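Local structure of 4-aminobutyrate transaminase (Acinetobacter baumannii, 6WOP) at residues P61-A66 and V306-A311; I133-G138 and A202-E207; I45-G50 and I391-P396. The protein probably catalyses the pyridoxal 5'-phosphate-dependent transfer of the amino group of 4-aminobutyrate to 2-oxoglutarate, as a class-III aminotransferase. One frame throughout, in Å; residues are numbered along the deposited sequence.

Contact 1: P61-A66 and V306-A311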
# COMPACT_ATOMS: atom_id res chain seq x y z
N PRO A 61 -26.69 25.13 29.89
CA PRO A 61 -27.80 26.02 29.50
C PRO A 61 -27.48 26.96 28.35
O PRO A 61 -28.36 27.22 27.52
CB PRO A 61 -28.08 26.82 30.77
CG PRO A 61 -27.56 25.97 31.89
CD PRO A 61 -26.39 25.22 31.34
N LYS A 62 -26.27 27.51 28.30
CA LYS A 62 -25.89 28.40 27.22
C LYS A 62 -25.84 27.67 25.87
O LYS A 62 -26.16 28.25 24.83
CB LYS A 62 -24.55 29.06 27.51
CG LYS A 62 -24.66 29.98 28.72
CD LYS A 62 -24.86 31.42 28.34
CE LYS A 62 -24.71 32.35 29.51
NZ LYS A 62 -25.76 33.39 29.50
N VAL A 63 -25.19 26.51 25.89
CA VAL A 63 -25.11 25.69 24.70
C VAL A 63 -26.51 25.37 24.16
O VAL A 63 -26.81 25.53 22.95
CB VAL A 63 -24.31 24.41 25.00
CG1 VAL A 63 -24.29 23.55 23.73
CG2 VAL A 63 -22.87 24.76 25.45
N ILE A 64 -27.40 24.88 25.05
CA ILE A 64 -28.72 24.49 24.60
C ILE A 64 -29.48 25.72 24.09
O ILE A 64 -30.18 25.63 23.06
CB ILE A 64 -29.49 23.78 25.75
CG1 ILE A 64 -28.83 22.41 26.05
CG2 ILE A 64 -30.96 23.57 25.36
CD1 ILE A 64 -28.60 21.56 24.72
N ALA A 65 -29.34 26.87 24.78
CA ALA A 65 -29.98 28.09 24.28
C ALA A 65 -29.48 28.43 22.87
O ALA A 65 -30.27 28.78 21.99
CB ALA A 65 -29.73 29.28 25.21
N ALA A 66 -28.19 28.29 22.63
CA ALA A 66 -27.67 28.64 21.30
C ALA A 66 -28.20 27.71 20.25
O ALA A 66 -28.48 28.15 19.11
CB ALA A 66 -26.13 28.61 21.29
N VAL A 306 -21.99 24.32 15.23
CA VAL A 306 -21.25 25.57 15.22
C VAL A 306 -21.85 26.52 16.27
O VAL A 306 -21.15 27.18 17.03
CB VAL A 306 -21.29 26.17 13.81
CG1 VAL A 306 -20.92 27.66 13.85
CG2 VAL A 306 -20.31 25.37 12.85
N ALA A 307 -23.17 26.54 16.36
CA ALA A 307 -23.78 27.40 17.39
C ALA A 307 -23.37 26.94 18.77
O ALA A 307 -23.13 27.77 19.67
CB ALA A 307 -25.32 27.40 17.25
N ALA A 308 -23.34 25.63 18.95
CA ALA A 308 -22.99 25.05 20.25
C ALA A 308 -21.55 25.39 20.59
O ALA A 308 -21.26 25.77 21.72
CB ALA A 308 -23.18 23.52 20.24
N ALA A 309 -20.66 25.30 19.60
CA ALA A 309 -19.23 25.54 19.85
C ALA A 309 -18.99 27.00 20.20
O ALA A 309 -18.08 27.31 20.98
CB ALA A 309 -18.40 25.11 18.60
N HIS A 310 -19.72 27.93 19.58
CA HIS A 310 -19.57 29.32 20.01
C HIS A 310 -19.90 29.46 21.49
O HIS A 310 -19.28 30.25 22.20
CB HIS A 310 -20.48 30.27 19.21
CG HIS A 310 -19.91 30.68 17.89
ND1 HIS A 310 -18.88 31.60 17.76
CD2 HIS A 310 -20.24 30.29 16.63
CE1 HIS A 310 -18.60 31.76 16.48
NE2 HIS A 310 -19.41 30.99 15.77
N ALA A 311 -20.94 28.74 21.94
CA ALA A 311 -21.34 28.89 23.33
C ALA A 311 -20.39 28.14 24.24
O ALA A 311 -20.21 28.53 25.41
CB ALA A 311 -22.78 28.40 23.55
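Val63 and Ala66 on the first turns of helix 61-71 pack against Ala307, Ala308 and Ala311 of helix 303-318, the two segments running close to antiparallel, with 148° between their directions. Their axes approach to 8.0 Å, a close spacing for two helices and one that small residues permit. This is an alanine-lined helix-helix interface within the class-III aminotransferase fold. The backbones come nearest at Val63 and Ala308, whose CA atoms are 5.0 Å apart, while Ala66 lies across from Ala307.

With methyl groups on most of the meeting positions, side chains touch the opposite backbone as much as each other. The CB of Ala66 points at the other helix and lies 3.5 Å from Ala307 O, with the CB of Ala311 on the neighbouring turn also in contact. Ala311 in turn aims its CB at the first helix, where the methyl settles between Lys62 O and the CA of Val63, at 3.8 Å from the latter. Lys62 takes part through this carbonyl and its CB, and the chain beyond it heads off from the interface.

Phe275, from a loop, touches both Val63 and Ala308, covering one flank of the pair. On helix 303-318, Ala309 and His310 pack on helix 85-97, so that helix 303-318 is held between two others; Ile64 meets Thr75 of the second subunit.

Val63 is the one branched side chain in the contact, and its two methyls divide the work. With CG1 of Val63 anti to the backbone N (chi1 178°), that methyl reaches Ala308 CB at 3.7 Å, and CG2 lies 4.1 Å from Ala311 CB.

Contact 2: I133-G138 and A202-E207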
# COMPACT_ATOMS: atom_id res chain seq x y z
N ILE A 133 4.37 9.64 10.79
CA ILE A 133 4.87 8.97 11.97
C ILE A 133 3.94 9.31 13.14
O ILE A 133 3.69 10.49 13.42
CB ILE A 133 6.32 9.39 12.27
CG1 ILE A 133 7.24 8.89 11.18
CG2 ILE A 133 6.78 8.80 13.63
CD1 ILE A 133 8.69 9.34 11.32
N THR A 134 3.43 8.28 13.79
CA THR A 134 2.66 8.44 15.02
C THR A 134 3.38 7.63 16.10
O THR A 134 4.52 7.16 15.92
CB THR A 134 1.21 7.95 14.87
OG1 THR A 134 1.24 6.61 14.41
CG2 THR A 134 0.45 8.71 13.76
N PHE A 135 2.73 7.47 17.27
CA PHE A 135 3.39 6.86 18.42
C PHE A 135 2.58 5.69 18.95
O PHE A 135 1.35 5.66 18.89
CB PHE A 135 3.60 7.93 19.53
CG PHE A 135 4.61 8.93 19.14
CD1 PHE A 135 4.27 10.04 18.34
CD2 PHE A 135 5.91 8.78 19.52
CE1 PHE A 135 5.26 10.98 17.94
CE2 PHE A 135 6.89 9.70 19.14
CZ PHE A 135 6.56 10.78 18.34
N GLY A 136 3.29 4.72 19.51
CA GLY A 136 2.62 3.59 20.09
C GLY A 136 1.67 4.09 21.16
O GLY A 136 1.99 5.03 21.90
N ASN A 137 0.51 3.45 21.24
CA ASN A 137 -0.59 3.79 22.15
C ASN A 137 -1.29 5.08 21.74
O ASN A 137 -2.27 5.48 22.43
CB ASN A 137 -0.13 3.86 23.60
CG ASN A 137 0.62 2.62 24.00
OD1 ASN A 137 0.05 1.53 23.93
ND2 ASN A 137 1.90 2.77 24.45
N GLY A 138 -0.87 5.75 20.66
CA GLY A 138 -1.60 6.91 20.20
C GLY A 138 -2.97 6.47 19.70
O GLY A 138 -3.15 5.33 19.24
N ALA A 202 5.60 13.40 5.57
CA ALA A 202 4.79 14.62 5.56
C ALA A 202 4.61 15.19 6.96
O ALA A 202 4.68 16.42 7.14
CB ALA A 202 3.39 14.36 4.96
N ALA A 203 4.35 14.35 7.95
CA ALA A 203 4.05 14.88 9.27
C ALA A 203 4.42 13.87 10.32
O ALA A 203 4.35 12.65 10.10
CB ALA A 203 2.55 15.22 9.44
N ILE A 204 4.76 14.41 11.51
CA ILE A 204 4.78 13.64 12.75
C ILE A 204 3.61 14.07 13.59
O ILE A 204 3.43 15.29 13.86
CB ILE A 204 6.09 13.85 13.53
CG1 ILE A 204 7.24 13.40 12.64
CG2 ILE A 204 6.05 13.06 14.89
CD1 ILE A 204 8.72 13.37 13.31
N VAL A 205 2.81 13.10 14.04
CA VAL A 205 1.53 13.40 14.67
C VAL A 205 1.51 12.81 16.07
O VAL A 205 1.75 11.60 16.23
CB VAL A 205 0.36 12.83 13.86
CG1 VAL A 205 -1.00 13.25 14.58
CG2 VAL A 205 0.50 13.31 12.41
N LEU A 206 1.17 13.63 17.06
CA LEU A 206 1.13 13.11 18.42
C LEU A 206 0.09 13.85 19.26
O LEU A 206 -0.14 15.05 19.07
CB LEU A 206 2.49 13.21 19.11
CG LEU A 206 2.81 14.54 19.74
CD1 LEU A 206 4.03 14.36 20.62
CD2 LEU A 206 3.08 15.53 18.68
N GLU A 207 -0.43 13.14 20.22
CA GLU A 207 -1.27 13.77 21.25
C GLU A 207 -0.37 14.40 22.29
O GLU A 207 0.45 13.68 22.89
CB GLU A 207 -2.15 12.70 21.88
CG GLU A 207 -3.18 12.06 20.95
CD GLU A 207 -3.60 10.70 21.45
OE1 GLU A 207 -2.95 9.68 21.04
OE2 GLU A 207 -4.57 10.67 22.27
O HOH W 1 0.55 9.43 17.85
O HOH W 2 -3.67 7.72 23.22
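Ile133 and Ile204 pair in parallel register, their strands only 10° apart in direction. Ile133 makes both backbone hydrogen bonds, to the residues on either side of Ile204: its N donates to Ala203 O, and its O accepts from Val205 N at 2.8 Å, nearly straight at 169°. Ile204 CA adds a CA-H...O contact to Ile133 O, and Thr134 CA another to Val205 O.

Beyond this point the strands separate and water takes over. One molecule accepts from Phe135 N and donates to Val205 O; a second donates to Asn137 O and Glu207 OE1, linking the type II turn Phe135-Gly138, closed by Gly138 N to Phe135 O, to Glu207 just after strand 201-206. These are neighbouring parallel strands of the seven-stranded mixed sheet of the large domain, the fold-type I core of PLP-dependent aminotransferases.

Phe135 CG lies opposite the carbonyl carbon (chi1 -70°), which brings the ring's CD1/CE1 side up to the next strand. Val205 O sits at its edge, in plane, 3.6 Å from CD1; Ile204 CG2 and Leu206 CB are set obliquely. Val188 of helix 181-194 packs on Phe135 and Ile204.

Glu207 OE1 lies 3.2 Å from Gly138 CA and accepts from Phe139 N, while OE2 accepts from Gly211 N.

Contact 3: I45-G50 and I391-P396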
# COMPACT_ATOMS: atom_id res chain seq x y z
N ILE A 45 -23.17 9.91 38.96
CA ILE A 45 -22.30 11.08 38.85
C ILE A 45 -21.42 10.79 37.65
O ILE A 45 -20.83 9.71 37.56
CB ILE A 45 -21.47 11.29 40.13
CG1 ILE A 45 -22.37 11.64 41.31
CG2 ILE A 45 -20.29 12.29 39.88
CD1 ILE A 45 -21.69 11.57 42.72
N ASP A 46 -21.30 11.74 36.76
CA ASP A 46 -20.61 11.49 35.49
C ASP A 46 -19.14 11.88 35.61
O ASP A 46 -18.79 13.07 35.52
CB ASP A 46 -21.34 12.29 34.40
CG ASP A 46 -20.69 12.12 33.04
OD1 ASP A 46 -19.89 11.16 32.88
OD2 ASP A 46 -20.98 12.97 32.14
N PHE A 47 -18.25 10.90 35.75
CA PHE A 47 -16.83 11.16 35.55
C PHE A 47 -16.33 10.72 34.17
O PHE A 47 -15.12 10.49 33.99
CB PHE A 47 -15.98 10.45 36.60
CG PHE A 47 -15.88 11.18 37.96
CD1 PHE A 47 -16.72 12.24 38.28
CD2 PHE A 47 -14.94 10.77 38.91
CE1 PHE A 47 -16.66 12.90 39.54
CE2 PHE A 47 -14.86 11.44 40.15
CZ PHE A 47 -15.72 12.49 40.46
N ALA A 48 -17.24 10.57 33.20
CA ALA A 48 -16.88 10.16 31.84
C ALA A 48 -17.01 11.27 30.83
O ALA A 48 -16.26 11.29 29.85
CB ALA A 48 -17.77 9.00 31.38
N GLY A 49 -18.00 12.13 31.00
CA GLY A 49 -18.16 13.24 30.08
C GLY A 49 -18.38 12.78 28.65
O GLY A 49 -17.95 13.46 27.72
N GLY A 50 -19.02 11.63 28.46
CA GLY A 50 -19.17 11.10 27.10
C GLY A 50 -17.84 10.86 26.42
O GLY A 50 -17.76 10.91 25.19
N ILE A 391 -7.48 4.11 35.26
CA ILE A 391 -8.76 4.82 35.36
C ILE A 391 -8.50 6.26 35.00
O ILE A 391 -7.64 6.90 35.61
CB ILE A 391 -9.35 4.71 36.77
CG1 ILE A 391 -9.63 3.26 37.13
CG2 ILE A 391 -10.61 5.65 36.94
CD1 ILE A 391 -9.82 3.07 38.61
N ARG A 392 -9.23 6.79 34.02
CA ARG A 392 -9.01 8.16 33.60
C ARG A 392 -10.22 8.97 34.00
O ARG A 392 -11.32 8.43 34.09
CB ARG A 392 -8.80 8.26 32.07
CG ARG A 392 -9.99 7.65 31.31
CD ARG A 392 -9.81 7.87 29.81
NE ARG A 392 -10.52 6.87 29.01
CZ ARG A 392 -10.71 6.96 27.70
NH1 ARG A 392 -10.29 8.03 27.05
NH2 ARG A 392 -11.35 5.99 27.06
N PHE A 393 -10.01 10.26 34.30
CA PHE A 393 -11.09 11.10 34.84
C PHE A 393 -11.42 12.21 33.86
O PHE A 393 -10.56 13.04 33.53
CB PHE A 393 -10.68 11.66 36.20
CG PHE A 393 -10.43 10.60 37.20
CD1 PHE A 393 -11.49 10.07 37.94
CD2 PHE A 393 -9.15 10.06 37.34
CE1 PHE A 393 -11.29 9.02 38.83
CE2 PHE A 393 -8.94 8.99 38.23
CZ PHE A 393 -10.03 8.48 38.98
N LEU A 394 -12.68 12.23 33.39
CA LEU A 394 -13.17 13.16 32.38
C LEU A 394 -14.48 13.83 32.77
O LEU A 394 -15.35 14.10 31.90
CB LEU A 394 -13.36 12.41 31.06
CG LEU A 394 -11.99 12.05 30.49
CD1 LEU A 394 -12.18 10.97 29.32
CD2 LEU A 394 -11.33 13.32 29.99
N TYR A 395 -14.66 14.08 34.10
CA TYR A 395 -15.85 14.76 34.61
C TYR A 395 -16.01 16.09 33.91
O TYR A 395 -15.00 16.72 33.58
CB TYR A 395 -15.66 15.01 36.10
CG TYR A 395 -14.24 15.54 36.43
CD1 TYR A 395 -13.94 16.89 36.38
CD2 TYR A 395 -13.23 14.66 36.80
CE1 TYR A 395 -12.61 17.36 36.70
CE2 TYR A 395 -11.96 15.09 37.10
CZ TYR A 395 -11.66 16.43 37.07
OH TYR A 395 -10.39 16.79 37.39
N PRO A 396 -17.25 16.59 33.72
CA PRO A 396 -17.42 17.96 33.23
C PRO A 396 -16.69 18.95 34.10
O PRO A 396 -16.68 18.79 35.33
CB PRO A 396 -18.96 18.17 33.32
CG PRO A 396 -19.50 16.77 32.96
CD PRO A 396 -18.51 15.83 33.72
O HOH W 3 -13.70 8.02 34.77
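Phe47 O accepts the direct hydrogen bond of this contact, from Leu394 N at 3.1 Å. The donor stands 45° above the carbonyl plane, away from the lone-pair directions. A water also donates to Phe47 O; its approach to Arg392 O is suspiciously short.

CA-H...O contacts supplement this bond. Tyr395 CA approaches Asp46 O, which has Pro396 CD 3.3 Å away and finds no conventional hydrogen-bond partner. Gly49 CA makes a similar contact with Leu394 O. Packing is tight beside it, where Leu394 CB lies 3.3 Å from Ala48 O.

Phe47 sits at the corner of an aromatic cluster with Phe393 and Tyr395. Tyr395 turns an edge toward a face of Phe47 in an edge-to-face pair, centroids 5.6 Å apart and planes at 61°. Its CG sits between backbone N and carbonyl carbon (chi1 44°), which brings the CD2 edge over the Phe47 face while Tyr395 CB stays 3.7 Å from Phe47 CD1. The hydroxyl leads off to Ser355, and Arg248 makes a cation-pi contact with the tyrosine ring. On the Phe393 side, Phe47 CD2 meets the edge of that ring at CD1, 3.7 Å away and in its plane.

Within 45-50, Asp46 OD1 accepts from Ala48 N (2.7 Å), forming an Asx turn, and from Gly49 N (2.8 Å), which makes it an Asx motif; both donors come from the same face of the carboxylate plane. Arg392 forms a salt bridge with Glu212.

The turn links strand 43-46 to helix 49-52 in the mixed sheet that N- and C-terminal strands build together, where strand 379-384 lies between 43-46 and 390-393. Two N-H donors on one oxygen would probably stabilise the negative charge of Asp46, whose OD2 makes a weak hydrogen bond with His58, and fix the turn that presents Phe47 O to Leu394.

Contact 3 encloses the other two along the chain: its segments lie 341 residues apart, contact 1 is nested within that loop, and contact 2 within the loop closed by contact 1. Contact 2 belongs to the large-domain sheet, contact 3 to two strand ends in the other seven-stranded sheet, and contact 1 to helices alone. Centre to centre, contacts 1 and 2 are about 32 Å apart, on opposite sides of the chain's centre; contact 3 lies about 21 Å from contact 1 and 25 Å from contact 2. Chain-distant pieces are thus tied together in both sheets. Helices 49-52 and 61-71 are successive, and Gly50 and Ile64 touch the second subunit, placing the 45-66 region at the subunit interface.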